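Local coordinates for type III Pentaketide Synthase (Neurospora crassa, PDB 3EUO), which is a fungal type III polyketide synthase that makes pentaketides, probably by acyl transfer and chain extension, at residues E75-D80 against P117-Y122; P83-A88 against L170-E175; V107-T112 against S330-I335; S320-I325 against L339-E344. All coordinates share one frame; numbering follows the deposited sequence.

Contact 1 (E75-D80 against P117-Y122); sequences EVFMSD and PGYDHY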
loop_
_atom_site.group_PDB
_atom_site.type_symbol
_atom_site.label_atom_id
_atom_site.label_comp_id
_atom_site.label_asym_id
_atom_site.label_seq_id
_atom_site.Cartn_x
_atom_site.Cartn_y
_atom_site.Cartn_z
ATOM N N GLU A 75 -15.565 7.638 -6.706
ATOM C CA GLU A 75 -15.779 8.464 -7.888
ATOM C C GLU A 75 -15.335 9.906 -7.658
ATOM O O GLU A 75 -14.684 10.496 -8.520
ATOM C CB GLU A 75 -17.239 8.393 -8.329
ATOM C CG GLU A 75 -17.588 7.037 -8.937
ATOM C CD GLU A 75 -19.080 6.777 -9.046
ATOM O OE1 GLU A 75 -19.893 7.605 -8.574
ATOM O OE2 GLU A 75 -19.440 5.724 -9.614
ATOM N N VAL A 76 -15.650 10.449 -6.485
ATOM C CA VAL A 76 -15.283 11.827 -6.143
ATOM C C VAL A 76 -13.802 11.957 -5.743
ATOM O O VAL A 76 -13.159 12.984 -6.031
ATOM C CB VAL A 76 -16.264 12.433 -5.100
ATOM C CG1 VAL A 76 -15.717 13.715 -4.463
ATOM C CG2 VAL A 76 -17.607 12.731 -5.779
ATOM N N PHE A 77 -13.258 10.915 -5.111
ATOM C CA PHE A 77 -11.809 10.858 -4.861
ATOM C C PHE A 77 -11.060 11.020 -6.184
ATOM O O PHE A 77 -10.094 11.781 -6.281
ATOM C CB PHE A 77 -11.419 9.545 -4.176
ATOM C CG PHE A 77 -9.994 9.520 -3.668
ATOM C CD1 PHE A 77 -9.707 9.924 -2.367
ATOM C CD2 PHE A 77 -8.945 9.098 -4.491
ATOM C CE1 PHE A 77 -8.397 9.897 -1.889
ATOM C CE2 PHE A 77 -7.623 9.070 -4.020
ATOM C CZ PHE A 77 -7.359 9.466 -2.711
ATOM N N MET A 78 -11.518 10.311 -7.210
ATOM C CA MET A 78 -10.889 10.406 -8.526
ATOM C C MET A 78 -11.142 11.748 -9.223
ATOM O O MET A 78 -10.207 12.332 -9.784
ATOM C CB MET A 78 -11.308 9.230 -9.407
ATOM C CG MET A 78 -10.908 7.876 -8.823
ATOM S SD MET A 78 -9.117 7.643 -8.568
ATOM C CE MET A 78 -8.561 7.814 -10.233
ATOM N N SER A 79 -12.377 12.253 -9.164
ATOM C CA SER A 79 -12.716 13.504 -9.869
ATOM C C SER A 79 -12.174 14.756 -9.194
ATOM O O SER A 79 -11.753 15.693 -9.883
ATOM C CB SER A 79 -14.227 13.653 -10.094
ATOM O OG SER A 79 -14.943 13.788 -8.876
ATOM N N ASP A 80 -12.187 14.769 -7.863
ATOM C CA ASP A 80 -11.849 15.973 -7.089
ATOM C C ASP A 80 -10.560 15.882 -6.267
ATOM O O ASP A 80 -9.995 16.908 -5.892
ATOM C CB ASP A 80 -13.026 16.371 -6.192
ATOM C CG ASP A 80 -14.191 16.924 -6.988
ATOM O OD1 ASP A 80 -14.486 18.120 -6.821
ATOM O OD2 ASP A 80 -14.784 16.173 -7.798
ATOM N N PRO A 117 -6.622 -0.204 -10.809
ATOM C CA PRO A 117 -5.354 0.440 -10.406
ATOM C C PRO A 117 -5.535 1.480 -9.302
ATOM O O PRO A 117 -6.588 2.134 -9.231
ATOM C CB PRO A 117 -4.873 1.133 -11.694
ATOM C CG PRO A 117 -5.632 0.478 -12.808
ATOM C CD PRO A 117 -6.933 0.016 -12.233
ATOM N N GLY A 118 -4.519 1.624 -8.451
ATOM C CA GLY A 118 -4.523 2.650 -7.398
ATOM C C GLY A 118 -4.424 4.056 -7.958
ATOM O O GLY A 118 -4.074 4.250 -9.136
ATOM N N TYR A 119 -4.729 5.044 -7.120
ATOM C CA TYR A 119 -4.833 6.428 -7.589
ATOM C C TYR A 119 -3.509 6.948 -8.113
ATOM O O TYR A 119 -3.485 7.831 -8.976
ATOM C CB TYR A 119 -5.397 7.355 -6.496
ATOM C CG TYR A 119 -4.377 7.936 -5.529
ATOM C CD1 TYR A 119 -3.732 9.151 -5.810
ATOM C CD2 TYR A 119 -4.074 7.288 -4.323
ATOM C CE1 TYR A 119 -2.803 9.698 -4.923
ATOM C CE2 TYR A 119 -3.138 7.832 -3.421
ATOM C CZ TYR A 119 -2.510 9.032 -3.730
ATOM O OH TYR A 119 -1.599 9.570 -2.855
ATOM N N ASP A 120 -2.413 6.386 -7.598
ATOM C CA ASP A 120 -1.082 6.793 -8.011
ATOM C C ASP A 120 -0.861 6.591 -9.507
ATOM O O ASP A 120 -0.185 7.398 -10.153
ATOM C CB ASP A 120 0.007 6.101 -7.175
ATOM C CG ASP A 120 -0.040 4.580 -7.252
ATOM O OD1 ASP A 120 -1.124 4.000 -7.491
ATOM O OD2 ASP A 120 1.034 3.960 -7.051
ATOM N N HIS A 121 -1.432 5.518 -10.049
ATOM C CA HIS A 121 -1.368 5.283 -11.486
ATOM C C HIS A 121 -1.861 6.487 -12.286
ATOM O O HIS A 121 -1.180 6.960 -13.211
ATOM C CB HIS A 121 -2.185 4.059 -11.886
ATOM C CG HIS A 121 -2.247 3.865 -13.368
ATOM N ND1 HIS A 121 -3.265 4.375 -14.145
ATOM C CD2 HIS A 121 -1.378 3.274 -14.221
ATOM C CE1 HIS A 121 -3.031 4.087 -15.413
ATOM N NE2 HIS A 121 -1.896 3.413 -15.485
ATOM N N TYR A 122 -3.042 6.976 -11.921
ATOM C CA TYR A 122 -3.702 8.064 -12.644
ATOM C C TYR A 122 -2.924 9.372 -12.491
ATOM O O TYR A 122 -2.755 10.122 -13.464
ATOM C CB TYR A 122 -5.155 8.206 -12.182
ATOM C CG TYR A 122 -5.969 6.954 -12.435
ATOM C CD1 TYR A 122 -6.717 6.810 -13.607
ATOM C CD2 TYR A 122 -5.978 5.908 -11.513
ATOM C CE1 TYR A 122 -7.464 5.651 -13.850
ATOM C CE2 TYR A 122 -6.721 4.745 -11.745
ATOM C CZ TYR A 122 -7.457 4.628 -12.914
ATOM O OH TYR A 122 -8.188 3.477 -13.139
#
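Phe77 and Met78 form two neighbouring bumps on helix 70-96: the first lodges its edge against Tyr119 CB and ring face, the second sets its methyl on the face of Tyr122. Phe77 leaves its helix toward the other segment and enters edge first. Its CE2 lies 3.7 Å from Tyr119 CB, which sits in the plane of the phenylalanine ring. The same leading edge rests over one face of the Tyr119 ring, a T-shaped pair with planes at 77° and centroids 5.5 Å apart. Met78 sets out along the interface and then curls inward. All three of its torsions are close to -60°, and this bent chain brings CE over Tyr122, 3.7 Å from the ring centroid and 22° off the normal, a CH-pi contact. SD stays farther back, 5.1 Å from the same centroid, in an oblique Met-aromatic arrangement, and also packs at 4.3 Å against Tyr119 CB. An alanine in place of Tyr122 would remove the ring under Met78 CE and would probably leave the methionine end freer to turn beside Glu238 of the second subunit, which also packs on Tyr122. Behind the pair, Phe77 and Tyr119 both reach Leu174, so the two helices meet over the same side of the sheet. Tyr119 OH is bonded to the carbonyl oxygen of Thr109. The chemistry is that of dispersion and ring electrostatics: the fit of shapes, with no polar bond across, probably helps to set how the helices lie together, while the hydroxyl bond helps to fix the tyrosine on which Phe77 leans.

Contact 2 (P83-A88 against L170-E175); sequences PLAVEA and LVLALE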
loop_
_atom_site.group_PDB
_atom_site.type_symbol
_atom_site.label_atom_id
_atom_site.label_comp_id
_atom_site.label_asym_id
_atom_site.label_seq_id
_atom_site.Cartn_x
_atom_site.Cartn_y
_atom_site.Cartn_z
ATOM N N PRO A 83 -6.838 15.525 -9.071
ATOM C CA PRO A 83 -6.310 16.807 -9.568
ATOM C C PRO A 83 -5.448 17.570 -8.550
ATOM O O PRO A 83 -4.513 18.277 -8.945
ATOM C CB PRO A 83 -7.585 17.601 -9.890
ATOM C CG PRO A 83 -8.602 16.544 -10.192
ATOM C CD PRO A 83 -8.309 15.476 -9.187
ATOM N N LEU A 84 -5.769 17.441 -7.260
ATOM C CA LEU A 84 -4.985 18.070 -6.196
ATOM C C LEU A 84 -3.609 17.419 -6.144
ATOM O O LEU A 84 -2.586 18.100 -6.018
ATOM C CB LEU A 84 -5.681 17.905 -4.836
ATOM C CG LEU A 84 -7.116 18.405 -4.674
ATOM C CD1 LEU A 84 -7.681 18.001 -3.314
ATOM C CD2 LEU A 84 -7.183 19.915 -4.876
ATOM N N ALA A 85 -3.597 16.094 -6.250
ATOM C CA ALA A 85 -2.356 15.321 -6.213
ATOM C C ALA A 85 -1.479 15.635 -7.425
ATOM O O ALA A 85 -0.252 15.727 -7.313
ATOM C CB ALA A 85 -2.668 13.839 -6.147
ATOM N N VAL A 86 -2.118 15.806 -8.579
ATOM C CA VAL A 86 -1.400 16.144 -9.801
ATOM C C VAL A 86 -0.741 17.521 -9.635
ATOM O O VAL A 86 0.439 17.684 -9.936
ATOM C CB VAL A 86 -2.311 16.085 -11.056
ATOM C CG1 VAL A 86 -1.587 16.625 -12.288
ATOM C CG2 VAL A 86 -2.785 14.645 -11.319
ATOM N N GLU A 87 -1.494 18.490 -9.121
ATOM C CA GLU A 87 -0.958 19.852 -8.968
ATOM C C GLU A 87 0.148 19.959 -7.908
ATOM O O GLU A 87 1.159 20.638 -8.126
ATOM C CB GLU A 87 -2.096 20.848 -8.711
ATOM C CG GLU A 87 -1.656 22.302 -8.491
ATOM C CD GLU A 87 -0.986 22.942 -9.713
ATOM O OE1 GLU A 87 -1.090 22.404 -10.840
ATOM O OE2 GLU A 87 -0.353 24.004 -9.537
ATOM N N ALA A 88 -0.034 19.278 -6.772
ATOM C CA ALA A 88 0.984 19.233 -5.718
ATOM C C ALA A 88 2.281 18.610 -6.244
ATOM O O ALA A 88 3.370 19.129 -6.012
ATOM C CB ALA A 88 0.470 18.451 -4.511
ATOM N N LEU A 170 9.139 10.793 -6.292
ATOM C CA LEU A 170 7.947 11.565 -5.988
ATOM C C LEU A 170 7.270 10.922 -4.787
ATOM O O LEU A 170 6.782 9.790 -4.883
ATOM C CB LEU A 170 6.984 11.612 -7.187
ATOM C CG LEU A 170 5.640 12.330 -6.971
ATOM C CD1 LEU A 170 5.820 13.762 -6.454
ATOM C CD2 LEU A 170 4.815 12.342 -8.237
ATOM N N VAL A 171 7.238 11.649 -3.673
ATOM C CA VAL A 171 6.574 11.188 -2.446
ATOM C C VAL A 171 5.269 11.958 -2.280
ATOM O O VAL A 171 5.282 13.179 -2.139
ATOM C CB VAL A 171 7.447 11.390 -1.193
ATOM C CG1 VAL A 171 6.903 10.548 -0.026
ATOM C CG2 VAL A 171 8.907 11.027 -1.473
ATOM N N LEU A 172 4.147 11.243 -2.273
ATOM C CA LEU A 172 2.846 11.890 -2.432
ATOM C C LEU A 172 1.809 11.415 -1.416
ATOM O O LEU A 172 1.674 10.220 -1.182
ATOM C CB LEU A 172 2.323 11.659 -3.864
ATOM C CG LEU A 172 0.906 12.142 -4.237
ATOM C CD1 LEU A 172 0.829 13.664 -4.266
ATOM C CD2 LEU A 172 0.459 11.545 -5.580
ATOM N N ALA A 173 1.077 12.362 -0.835
ATOM C CA ALA A 173 -0.067 12.036 0.026
ATOM C C ALA A 173 -1.307 12.761 -0.461
ATOM O O ALA A 173 -1.263 13.960 -0.759
ATOM C CB ALA A 173 0.225 12.401 1.466
ATOM N N LEU A 174 -2.408 12.026 -0.565
ATOM C CA LEU A 174 -3.689 12.621 -0.916
ATOM C C LEU A 174 -4.762 12.054 -0.001
ATOM O O LEU A 174 -4.892 10.833 0.133
ATOM C CB LEU A 174 -4.017 12.346 -2.389
ATOM C CG LEU A 174 -5.448 12.580 -2.893
ATOM C CD1 LEU A 174 -5.863 14.056 -2.812
ATOM C CD2 LEU A 174 -5.588 12.066 -4.319
ATOM N N GLU A 175 -5.536 12.941 0.618
ATOM C CA GLU A 175 -6.642 12.510 1.469
ATOM C C GLU A 175 -7.871 13.347 1.172
ATOM O O GLU A 175 -7.781 14.569 1.055
ATOM C CB GLU A 175 -6.292 12.603 2.963
ATOM C CG GLU A 175 -5.023 11.845 3.383
ATOM C CD GLU A 175 -5.167 10.325 3.408
ATOM O OE1 GLU A 175 -6.231 9.774 3.035
ATOM O OE2 GLU A 175 -4.183 9.665 3.811
#
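Ala85 CB lies between two leucine side chains of the strand, 3.9 Å from Leu172 CD2 and 3.9 Å from Leu174 CD2. The two leucines stand two residues apart on strand 168-175 and point the same way, toward the helix. Their chains have almost the same shape: CG is anti to the backbone N in both (chi1 175° and 166°), and they share the same bend at the second torsion, so that each extends outward from the strand and offers its CD2 to the one methyl group. Leu172 also uses its other branch, CD1 coming 3.8 Å from the carbonyl oxygen of Ala85, an oxygen that is already bonded to Ser89 OG one turn further on. This is the helix-on-sheet packing of the N-terminal half of a thiolase fold, in which helix 70-96 packs on one side of the mixed sheet, over strand 168-175 and its neighbour 204-211. The short helix segment runs nearly antiparallel to the strand, at 151°, with the axes 8.6 Å apart at closest approach. The small side chain of Ala85 suits this spacing, and its CA is 6.1 Å from that of Leu174. Leu84 closes one flank more loosely, its CB 4.4 Å from Leu174 CD1, and continues onto Pro13 and Ala205. On another flank Val123 packs on Ala85 and Tyr119 on Leu174, both from helix 119-127. The alternation of the strand turns Ala173 and Glu175 to the other side of the sheet, where Ala173 packs on Ser332.

Contact 3 (V107-T112 against S330-I335); sequences VSTTCT and SSSATI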
loop_
_atom_site.group_PDB
_atom_site.type_symbol
_atom_site.label_atom_id
_atom_site.label_comp_id
_atom_site.label_asym_id
_atom_site.label_seq_id
_atom_site.Cartn_x
_atom_site.Cartn_y
_atom_site.Cartn_z
ATOM N N VAL A 107 6.351 7.056 -4.314
ATOM C CA VAL A 107 5.809 6.449 -3.085
ATOM C C VAL A 107 4.612 7.282 -2.662
ATOM O O VAL A 107 4.772 8.441 -2.283
ATOM C CB VAL A 107 6.835 6.375 -1.922
ATOM C CG1 VAL A 107 6.209 5.699 -0.698
ATOM C CG2 VAL A 107 8.086 5.612 -2.342
ATOM N N SER A 108 3.423 6.688 -2.732
ATOM C CA SER A 108 2.172 7.407 -2.490
ATOM C C SER A 108 1.433 6.818 -1.312
ATOM O O SER A 108 1.604 5.649 -0.986
ATOM C CB SER A 108 1.261 7.357 -3.726
ATOM O OG SER A 108 1.934 7.860 -4.869
ATOM N N THR A 109 0.591 7.629 -0.688
ATOM C CA THR A 109 -0.229 7.132 0.409
ATOM C C THR A 109 -1.620 7.753 0.370
ATOM O O THR A 109 -1.805 8.867 -0.130
ATOM C CB THR A 109 0.473 7.346 1.776
ATOM O OG1 THR A 109 -0.231 6.645 2.812
ATOM C CG2 THR A 109 0.587 8.814 2.123
ATOM N N THR A 110 -2.594 6.993 0.861
ATOM C CA THR A 110 -3.937 7.493 1.161
ATOM C C THR A 110 -4.640 6.478 2.048
ATOM O O THR A 110 -4.357 5.289 1.962
ATOM C CB THR A 110 -4.790 7.754 -0.111
ATOM O OG1 THR A 110 -6.010 8.415 0.262
ATOM C CG2 THR A 110 -5.120 6.448 -0.860
ATOM N N CYS A 111 -5.537 6.939 2.912
ATOM C CA CYS A 111 -6.409 5.999 3.621
ATOM C C CYS A 111 -7.876 6.253 3.282
ATOM O O CYS A 111 -8.762 5.655 3.892
ATOM C CB CYS A 111 -6.174 6.062 5.130
ATOM S SG CYS A 111 -6.602 7.651 5.842
ATOM N N THR A 112 -8.123 7.119 2.299
ATOM C CA THR A 112 -9.495 7.546 1.985
ATOM C C THR A 112 -9.964 7.107 0.586
ATOM O O THR A 112 -10.946 7.637 0.028
ATOM C CB THR A 112 -9.665 9.056 2.195
ATOM O OG1 THR A 112 -8.593 9.761 1.550
ATOM C CG2 THR A 112 -9.660 9.385 3.688
ATOM N N SER A 330 -5.470 17.088 7.762
ATOM C CA SER A 330 -5.632 16.477 6.437
ATOM C C SER A 330 -4.984 15.092 6.373
ATOM O O SER A 330 -4.513 14.672 5.313
ATOM C CB SER A 330 -5.057 17.388 5.339
ATOM O OG SER A 330 -5.656 18.674 5.373
ATOM N N SER A 331 -4.982 14.395 7.513
ATOM C CA SER A 331 -4.400 13.055 7.637
ATOM C C SER A 331 -2.967 13.019 7.067
ATOM O O SER A 331 -2.168 13.907 7.375
ATOM C CB SER A 331 -5.339 12.008 7.023
ATOM O OG SER A 331 -4.825 10.697 7.157
ATOM N N SER A 332 -2.645 12.038 6.223
ATOM C CA SER A 332 -1.267 11.856 5.748
ATOM C C SER A 332 -0.692 13.039 4.955
ATOM O O SER A 332 0.528 13.165 4.836
ATOM C CB SER A 332 -1.149 10.582 4.899
ATOM O OG SER A 332 -1.800 10.752 3.651
ATOM N N ALA A 333 -1.570 13.885 4.412
ATOM C CA ALA A 333 -1.144 15.017 3.573
ATOM C C ALA A 333 -0.660 16.231 4.374
ATOM O O ALA A 333 -0.041 17.143 3.815
ATOM C CB ALA A 333 -2.269 15.421 2.614
ATOM N N THR A 334 -0.926 16.245 5.677
ATOM C CA THR A 334 -0.660 17.443 6.470
ATOM C C THR A 334 0.826 17.689 6.705
ATOM O O THR A 334 1.268 18.842 6.709
ATOM C CB THR A 334 -1.371 17.416 7.838
ATOM O OG1 THR A 334 -2.724 16.984 7.666
ATOM C CG2 THR A 334 -1.371 18.809 8.465
ATOM N N ILE A 335 1.588 16.620 6.912
ATOM C CA ILE A 335 2.986 16.786 7.310
ATOM C C ILE A 335 3.825 17.500 6.251
ATOM O O ILE A 335 4.637 18.361 6.600
ATOM C CB ILE A 335 3.662 15.474 7.831
ATOM C CG1 ILE A 335 5.015 15.772 8.501
ATOM C CG2 ILE A 335 3.835 14.447 6.716
ATOM C CD1 ILE A 335 4.955 16.805 9.627
#
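Van der Waals contact is what joins Thr109, at the end of strand 105-109, to Ser332, near the start of helix 334-342. The methyl CG2 of Thr109 lies 3.4 Å from Ser332 OG and 3.7 Å from Ser332 CB. Thr109 OG1 is anti to the backbone N (chi1 -170°), and this rotation leaves the methyl rather than the hydroxyl to face the serine. A second and looser touch comes from Cys111, whose SG is 3.8 Å from Ser331 OG, while Asn116 of the second subunit packs against the same cysteine. Hydrogen bonds, by contrast, run within each segment or to a third element. Thr110 OG1 accepts from Thr112 N in an ST turn, an almost straight bond of 3.2 Å at 168°, which shapes the chain as it leaves the strand. In the other segment, Ser331 O takes both Thr334 N and Thr334 OG1, the two donors arriving from the same face of its carbonyl plane; the hydroxyl bond is 3.1 Å long. The third element is Glu175: OE2 is bonded to Ser332 OG, and OE1 to Cys111 N and the hydroxyls of Thr112 and Thr110, although Thr110 OG1 has a closer partner in Leu174 O. The contact thus brings the two halves of the thiolase fold together. Ser331 and Ser332 follow Asn329, which in the family motif probably corresponds to the asparagine of the Cys-His-Asn triad. With hydroxyls and a backbone N-H gathered round one buried carboxylate, the chemistry implies that Glu175 ties both segments together, while the direct touch between them is van der Waals contact, with no hydrogen bond across.

Contact 4 (S320-I325 against L339-E344); sequences SYDRYI and LNRLRE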
loop_
_atom_site.group_PDB
_atom_site.type_symbol
_atom_site.label_atom_id
_atom_site.label_comp_id
_atom_site.label_asym_id
_atom_site.label_seq_id
_atom_site.Cartn_x
_atom_site.Cartn_y
_atom_site.Cartn_z
ATOM N N SER A 320 2.921 23.884 12.313
ATOM C CA SER A 320 1.915 22.890 12.698
ATOM C C SER A 320 0.643 23.592 13.146
ATOM O O SER A 320 -0.447 23.234 12.721
ATOM C CB SER A 320 2.442 21.999 13.816
ATOM O OG SER A 320 3.570 21.257 13.384
ATOM N N TYR A 321 0.794 24.608 13.994
ATOM C CA TYR A 321 -0.327 25.467 14.376
ATOM C C TYR A 321 -0.988 26.151 13.187
ATOM O O TYR A 321 -2.217 26.203 13.110
ATOM C CB TYR A 321 0.113 26.501 15.418
ATOM C CG TYR A 321 0.013 25.965 16.824
ATOM C CD1 TYR A 321 1.146 25.538 17.511
ATOM C CD2 TYR A 321 -1.224 25.862 17.462
ATOM C CE1 TYR A 321 1.052 25.033 18.807
ATOM C CE2 TYR A 321 -1.331 25.363 18.755
ATOM C CZ TYR A 321 -0.188 24.948 19.422
ATOM O OH TYR A 321 -0.291 24.450 20.701
ATOM N N ASP A 322 -0.175 26.679 12.275
ATOM C CA ASP A 322 -0.675 27.382 11.101
ATOM C C ASP A 322 -1.556 26.480 10.241
ATOM O O ASP A 322 -2.643 26.882 9.820
ATOM C CB ASP A 322 0.490 27.921 10.265
ATOM C CG ASP A 322 0.022 28.696 9.055
ATOM O OD1 ASP A 322 -0.187 29.919 9.185
ATOM O OD2 ASP A 322 -0.133 28.086 7.971
ATOM N N ARG A 323 -1.072 25.269 9.978
ATOM C CA ARG A 323 -1.832 24.271 9.214
ATOM C C ARG A 323 -3.118 23.861 9.929
ATOM O O ARG A 323 -4.199 23.858 9.342
ATOM C CB ARG A 323 -0.964 23.038 8.952
ATOM C CG ARG A 323 -0.383 22.982 7.555
ATOM C CD ARG A 323 0.560 24.137 7.268
ATOM N NE ARG A 323 0.569 24.388 5.832
ATOM C CZ ARG A 323 -0.095 25.367 5.229
ATOM N NH1 ARG A 323 -0.808 26.240 5.931
ATOM N NH2 ARG A 323 -0.024 25.481 3.916
ATOM N N TYR A 324 -2.990 23.546 11.209
ATOM C CA TYR A 324 -4.097 23.047 11.998
ATOM C C TYR A 324 -5.241 24.060 12.091
ATOM O O TYR A 324 -6.405 23.729 11.838
ATOM C CB TYR A 324 -3.595 22.681 13.391
ATOM C CG TYR A 324 -4.663 22.145 14.313
ATOM C CD1 TYR A 324 -5.191 20.863 14.140
ATOM C CD2 TYR A 324 -5.137 22.917 15.361
ATOM C CE1 TYR A 324 -6.176 20.373 15.004
ATOM C CE2 TYR A 324 -6.126 22.442 16.224
ATOM C CZ TYR A 324 -6.635 21.180 16.039
ATOM O OH TYR A 324 -7.600 20.724 16.898
ATOM N N ILE A 325 -4.900 25.300 12.439
ATOM C CA ILE A 325 -5.914 26.333 12.619
ATOM C C ILE A 325 -6.619 26.679 11.312
ATOM O O ILE A 325 -7.844 26.813 11.284
ATOM C CB ILE A 325 -5.324 27.609 13.280
ATOM C CG1 ILE A 325 -4.871 27.293 14.709
ATOM C CG2 ILE A 325 -6.363 28.741 13.294
ATOM C CD1 ILE A 325 -4.075 28.414 15.386
ATOM N N LEU A 339 5.862 21.047 6.486
ATOM C CA LEU A 339 7.242 21.267 6.034
ATOM C C LEU A 339 7.378 22.344 4.948
ATOM O O LEU A 339 8.370 23.101 4.929
ATOM C CB LEU A 339 7.886 19.957 5.575
ATOM C CG LEU A 339 8.209 18.961 6.687
ATOM C CD1 LEU A 339 8.536 17.627 6.056
ATOM C CD2 LEU A 339 9.373 19.452 7.549
ATOM N N ASN A 340 6.386 22.418 4.061
ATOM C CA ASN A 340 6.342 23.459 3.042
ATOM C C ASN A 340 6.145 24.834 3.686
ATOM O O ASN A 340 6.841 25.799 3.362
ATOM C CB ASN A 340 5.219 23.171 2.039
ATOM C CG ASN A 340 5.246 24.105 0.839
ATOM O OD1 ASN A 340 6.303 24.361 0.259
ATOM N ND2 ASN A 340 4.081 24.612 0.462
ATOM N N ARG A 341 5.199 24.912 4.614
ATOM C CA ARG A 341 4.884 26.183 5.268
ATOM C C ARG A 341 6.030 26.662 6.164
ATOM O O ARG A 341 6.286 27.864 6.252
ATOM C CB ARG A 341 3.582 26.061 6.066
ATOM C CG ARG A 341 3.121 27.335 6.774
ATOM C CD ARG A 341 2.468 28.333 5.824
ATOM N NE ARG A 341 1.814 29.407 6.570
ATOM C CZ ARG A 341 2.067 30.704 6.423
ATOM N NH1 ARG A 341 2.951 31.124 5.530
ATOM N NH2 ARG A 341 1.413 31.588 7.164
ATOM N N LEU A 342 6.718 25.724 6.813
ATOM C CA LEU A 342 7.798 26.059 7.749
ATOM C C LEU A 342 8.873 26.929 7.112
ATOM O O LEU A 342 9.431 27.814 7.765
ATOM C CB LEU A 342 8.427 24.787 8.334
ATOM C CG LEU A 342 9.534 24.930 9.388
ATOM C CD1 LEU A 342 9.033 25.626 10.645
ATOM C CD2 LEU A 342 10.125 23.570 9.729
ATOM N N ARG A 343 9.167 26.681 5.838
ATOM C CA ARG A 343 10.263 27.391 5.179
ATOM C C ARG A 343 9.843 28.706 4.513
ATOM O O ARG A 343 10.635 29.317 3.793
ATOM C CB ARG A 343 11.031 26.469 4.207
ATOM C CG ARG A 343 10.173 25.699 3.192
ATOM C CD ARG A 343 9.574 26.598 2.120
ATOM N NE ARG A 343 8.889 25.844 1.066
ATOM C CZ ARG A 343 9.473 25.375 -0.039
ATOM N NH1 ARG A 343 10.772 25.566 -0.257
ATOM N NH2 ARG A 343 8.756 24.709 -0.933
ATOM N N GLU A 344 8.607 29.145 4.761
ATOM C CA GLU A 344 8.112 30.411 4.218
ATOM C C GLU A 344 8.480 31.578 5.138
ATOM O O GLU A 344 8.633 31.392 6.348
ATOM C CB GLU A 344 6.601 30.344 3.972
ATOM C CG GLU A 344 6.225 29.286 2.928
ATOM C CD GLU A 344 4.749 29.269 2.564
ATOM O OE1 GLU A 344 3.941 29.968 3.215
ATOM O OE2 GLU A 344 4.398 28.535 1.613
HETATM O O HOH W 1 2.074 24.313 2.584
#
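The Arg341 guanidinium presents its edge to Asp322 and, at another part of the edge, to Glu344, and the Arg323 guanidinium has one face covered by Arg341 CB. The grip on Asp322 is side-on: NE reaches OD2 at 2.7 Å and NH2 reaches OD1 at 3.1 Å. Arg341 CG is anti to the backbone N (chi1 -179°), and a bend at the second torsion turns the guanidinium edge to Asp322. Both oxygens lie close to the guanidinium plane, yet are met from above the carboxylate, because the planes stand 60° apart. Arg341 CB comes 3.5 Å from Arg323 NE, aliphatic carbon against a flat face. Asp322 OD2 also takes Arg323 NH1 at 2.8 Å, which probably offsets the closeness of the two positive groups. A salt-bridge network of Asp322, Arg323, Arg341 and Glu344 thus connects helix 318-327 to the end of helix 334-342 in the C-terminal half of the fold. Arg341 NH1 continues it to Glu344 OE1, 2.8 Å away, and to Asp346. A leucine in place of Arg341 would probably leave Glu344 and Asp346 without this positive mate. A water accepts from both Arg323 NH2 and Asn340 ND2.

How the contacts relate
Contacts 1, 2 and 3 form one continuous region. Contacts 1 and 2 share helix 70-96 and meet where Phe77 CZ packs 3.5 Å from Leu174 CD2. Contact 3 is tied to both by single hydrogen bonds, Tyr119 OH to Thr109 O (2.8 Å) for contact 1 and Glu175 OE2 to Ser332 OG (2.6 Å) for contact 2. It lies nearest the middle of the chain, about 5 Å from its centre. Contact 4 shares helix 334-342 with contact 3, the two touching only lightly, while its centre is about 27 Å from that of contact 1. Cys143, seen as 3-sulfinoalanine and probably the family nucleophile, belongs to the 140-145 region that Cys111 of contact 3 borders.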